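Local structure of ABC transporter, substrate binding protein (Aeropyrum pernix, 3EAF) at residues 123-128 / 159-164. The protein probably binds a small solute outside the cell and delivers it to the membrane components of an ABC transporter. Numbering follows the deposited sequence.
Sequences DYSTQA and IGAIKK
Ser-125 and Ala-161 bring two helices together at their N-terminal ends, with their CA atoms 6.0 Å apart. Small side chains make this close approach possible. CB of Ala-161 points toward 123-128 and lies 3.6 Å from CB of Ser-125. It also touches OG of Ser-125. That hydroxyl stands beside its own backbone N (chi1 -52°) and is hydrogen-bonded to Thr-381, so its polar end is satisfied beyond the pair. About one turn on from Ser-125, the methyl of Ala-128 meets the CG1 branch of Ile-162, the residue next to Ala-161. The distance from Ala-128 CB to Ile-162 CD1 is 3.8 Å, and CG1 lies almost as near. The extended chi2 of Ile-162 (166°) carries CD1 out to that methyl. No hydrogen bond crosses the contact; it is buried van der Waals packing, burying 130 Å² in all. Asp-123 is the N-cap of the first helix. Its OD1 accepts from Thr-126 N at 3.0 Å, with the N-H above the carboxylate plane, and more weakly from Ser-125 N. OD2 is bonded to Thr-126 OG1 at 2.6 Å, which helps fix the carboxylate over the helix start. Within the periplasmic-binding-protein fold, the contact joins helix 124-139 to helix 159-165. Trp-204 of strand 202-205 touches both Ala-128 and Ile-162, and Leu-146 of strand 142-148 also packs on Ile-162. C-terminal helix 377-382 meets Ala-161 through Tyr-380 and Thr-381.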
loop_
_atom_site.group_PDB
_atom_site.type_symbol
_atom_site.label_atom_id
_atom_site.label_comp_id
_atom_site.label_asym_id
_atom_site.label_seq_id
_atom_site.Cartn_x
_atom_site.Cartn_y
_atom_site.Cartn_z
ATOM N N ASP A 123 -0.878 -4.809 -7.272
ATOM C CA ASP A 123 -2.122 -4.078 -7.094
ATOM C C ASP A 123 -2.943 -4.732 -5.982
ATOM O O ASP A 123 -2.713 -5.893 -5.644
ATOM C CB ASP A 123 -2.916 -4.099 -8.388
ATOM C CG ASP A 123 -3.330 -5.495 -8.766
ATOM O OD1 ASP A 123 -4.486 -5.865 -8.486
ATOM O OD2 ASP A 123 -2.479 -6.230 -9.294
ATOM N N TYR A 124 -3.909 -3.989 -5.440
ATOM C CA TYR A 124 -4.789 -4.458 -4.362
ATOM C C TYR A 124 -5.502 -5.787 -4.623
ATOM O O TYR A 124 -5.743 -6.561 -3.698
ATOM C CB TYR A 124 -5.863 -3.410 -4.077
ATOM C CG TYR A 124 -5.435 -2.230 -3.232
ATOM C CD1 TYR A 124 -5.886 -0.950 -3.538
ATOM C CD2 TYR A 124 -4.604 -2.393 -2.116
ATOM C CE1 TYR A 124 -5.525 0.150 -2.763
ATOM C CE2 TYR A 124 -4.231 -1.291 -1.330
ATOM C CZ TYR A 124 -4.697 -0.025 -1.667
ATOM O OH TYR A 124 -4.343 1.072 -0.914
ATOM N N SER A 125 -5.870 -6.028 -5.876
ATOM C CA SER A 125 -6.633 -7.225 -6.236
ATOM C C SER A 125 -5.752 -8.481 -6.203
ATOM O O SER A 125 -6.118 -9.480 -5.579
ATOM C CB SER A 125 -7.304 -7.035 -7.601
ATOM O OG SER A 125 -8.046 -5.825 -7.639
ATOM N N THR A 126 -4.590 -8.409 -6.857
ATOM C CA THR A 126 -3.569 -9.461 -6.807
ATOM C C THR A 126 -3.124 -9.750 -5.379
ATOM O O THR A 126 -2.949 -10.914 -5.009
ATOM C CB THR A 126 -2.331 -9.072 -7.637
ATOM O OG1 THR A 126 -2.738 -8.755 -8.975
ATOM C CG2 THR A 126 -1.307 -10.205 -7.662
ATOM N N GLN A 127 -2.941 -8.693 -4.583
ATOM C CA GLN A 127 -2.656 -8.833 -3.152
ATOM C C GLN A 127 -3.772 -9.607 -2.440
ATOM O O GLN A 127 -3.502 -10.578 -1.722
ATOM C CB GLN A 127 -2.459 -7.455 -2.492
ATOM C CG GLN A 127 -1.128 -6.776 -2.837
ATOM C CD GLN A 127 -0.848 -5.532 -2.002
ATOM O OE1 GLN A 127 -0.499 -4.467 -2.536
ATOM N NE2 GLN A 127 -0.977 -5.663 -0.693
ATOM N N ALA A 128 -5.015 -9.169 -2.642
ATOM C CA ALA A 128 -6.185 -9.787 -2.011
ATOM C C ALA A 128 -6.312 -11.262 -2.384
ATOM O O ALA A 128 -6.514 -12.112 -1.521
ATOM C CB ALA A 128 -7.460 -9.040 -2.383
ATOM N N ILE A 159 -12.733 -5.629 -4.638
ATOM C CA ILE A 159 -13.952 -6.416 -4.375
ATOM C C ILE A 159 -14.457 -7.179 -5.609
ATOM O O ILE A 159 -14.697 -8.388 -5.543
ATOM C CB ILE A 159 -15.076 -5.560 -3.712
ATOM C CG1 ILE A 159 -14.643 -5.069 -2.323
ATOM C CG2 ILE A 159 -16.400 -6.337 -3.628
ATOM C CD1 ILE A 159 -14.336 -6.184 -1.287
ATOM N N GLY A 160 -14.574 -6.489 -6.739
ATOM C CA GLY A 160 -14.977 -7.153 -7.988
ATOM C C GLY A 160 -14.095 -8.330 -8.382
ATOM O O GLY A 160 -14.596 -9.391 -8.784
ATOM N N ALA A 161 -12.780 -8.142 -8.279
ATOM C CA ALA A 161 -11.815 -9.186 -8.622
ATOM C C ALA A 161 -11.865 -10.356 -7.640
ATOM O O ALA A 161 -11.700 -11.511 -8.041
ATOM C CB ALA A 161 -10.393 -8.611 -8.709
ATOM N N ILE A 162 -12.090 -10.053 -6.362
ATOM C CA ILE A 162 -12.294 -11.090 -5.355
ATOM C C ILE A 162 -13.506 -11.963 -5.702
ATOM O O ILE A 162 -13.414 -13.190 -5.653
ATOM C CB ILE A 162 -12.455 -10.511 -3.933
ATOM C CG1 ILE A 162 -11.119 -9.959 -3.415
ATOM C CG2 ILE A 162 -12.962 -11.588 -2.971
ATOM C CD1 ILE A 162 -11.270 -9.084 -2.175
ATOM N N LYS A 163 -14.627 -11.333 -6.053
ATOM C CA LYS A 163 -15.847 -12.069 -6.420
ATOM C C LYS A 163 -15.653 -12.947 -7.658
ATOM O O LYS A 163 -16.144 -14.079 -7.705
ATOM C CB LYS A 163 -17.038 -11.120 -6.607
ATOM C CG LYS A 163 -17.580 -10.534 -5.303
ATOM C CD LYS A 163 -18.606 -9.440 -5.569
ATOM C CE LYS A 163 -19.018 -8.760 -4.282
ATOM N NZ LYS A 163 -20.239 -7.920 -4.426
ATOM N N LYS A 164 -14.922 -12.436 -8.645
ATOM C CA LYS A 164 -14.674 -13.181 -9.881
ATOM C C LYS A 164 -13.726 -14.360 -9.655
ATOM O O LYS A 164 -13.972 -15.458 -10.160
ATOM C CB LYS A 164 -14.147 -12.252 -10.985
ATOM C CG LYS A 164 -14.025 -12.904 -12.368
ATOM C CD LYS A 164 -13.883 -11.843 -13.460
ATOM C CE LYS A 164 -13.622 -12.467 -14.835
ATOM N NZ LYS A 164 -14.641 -13.485 -15.195
#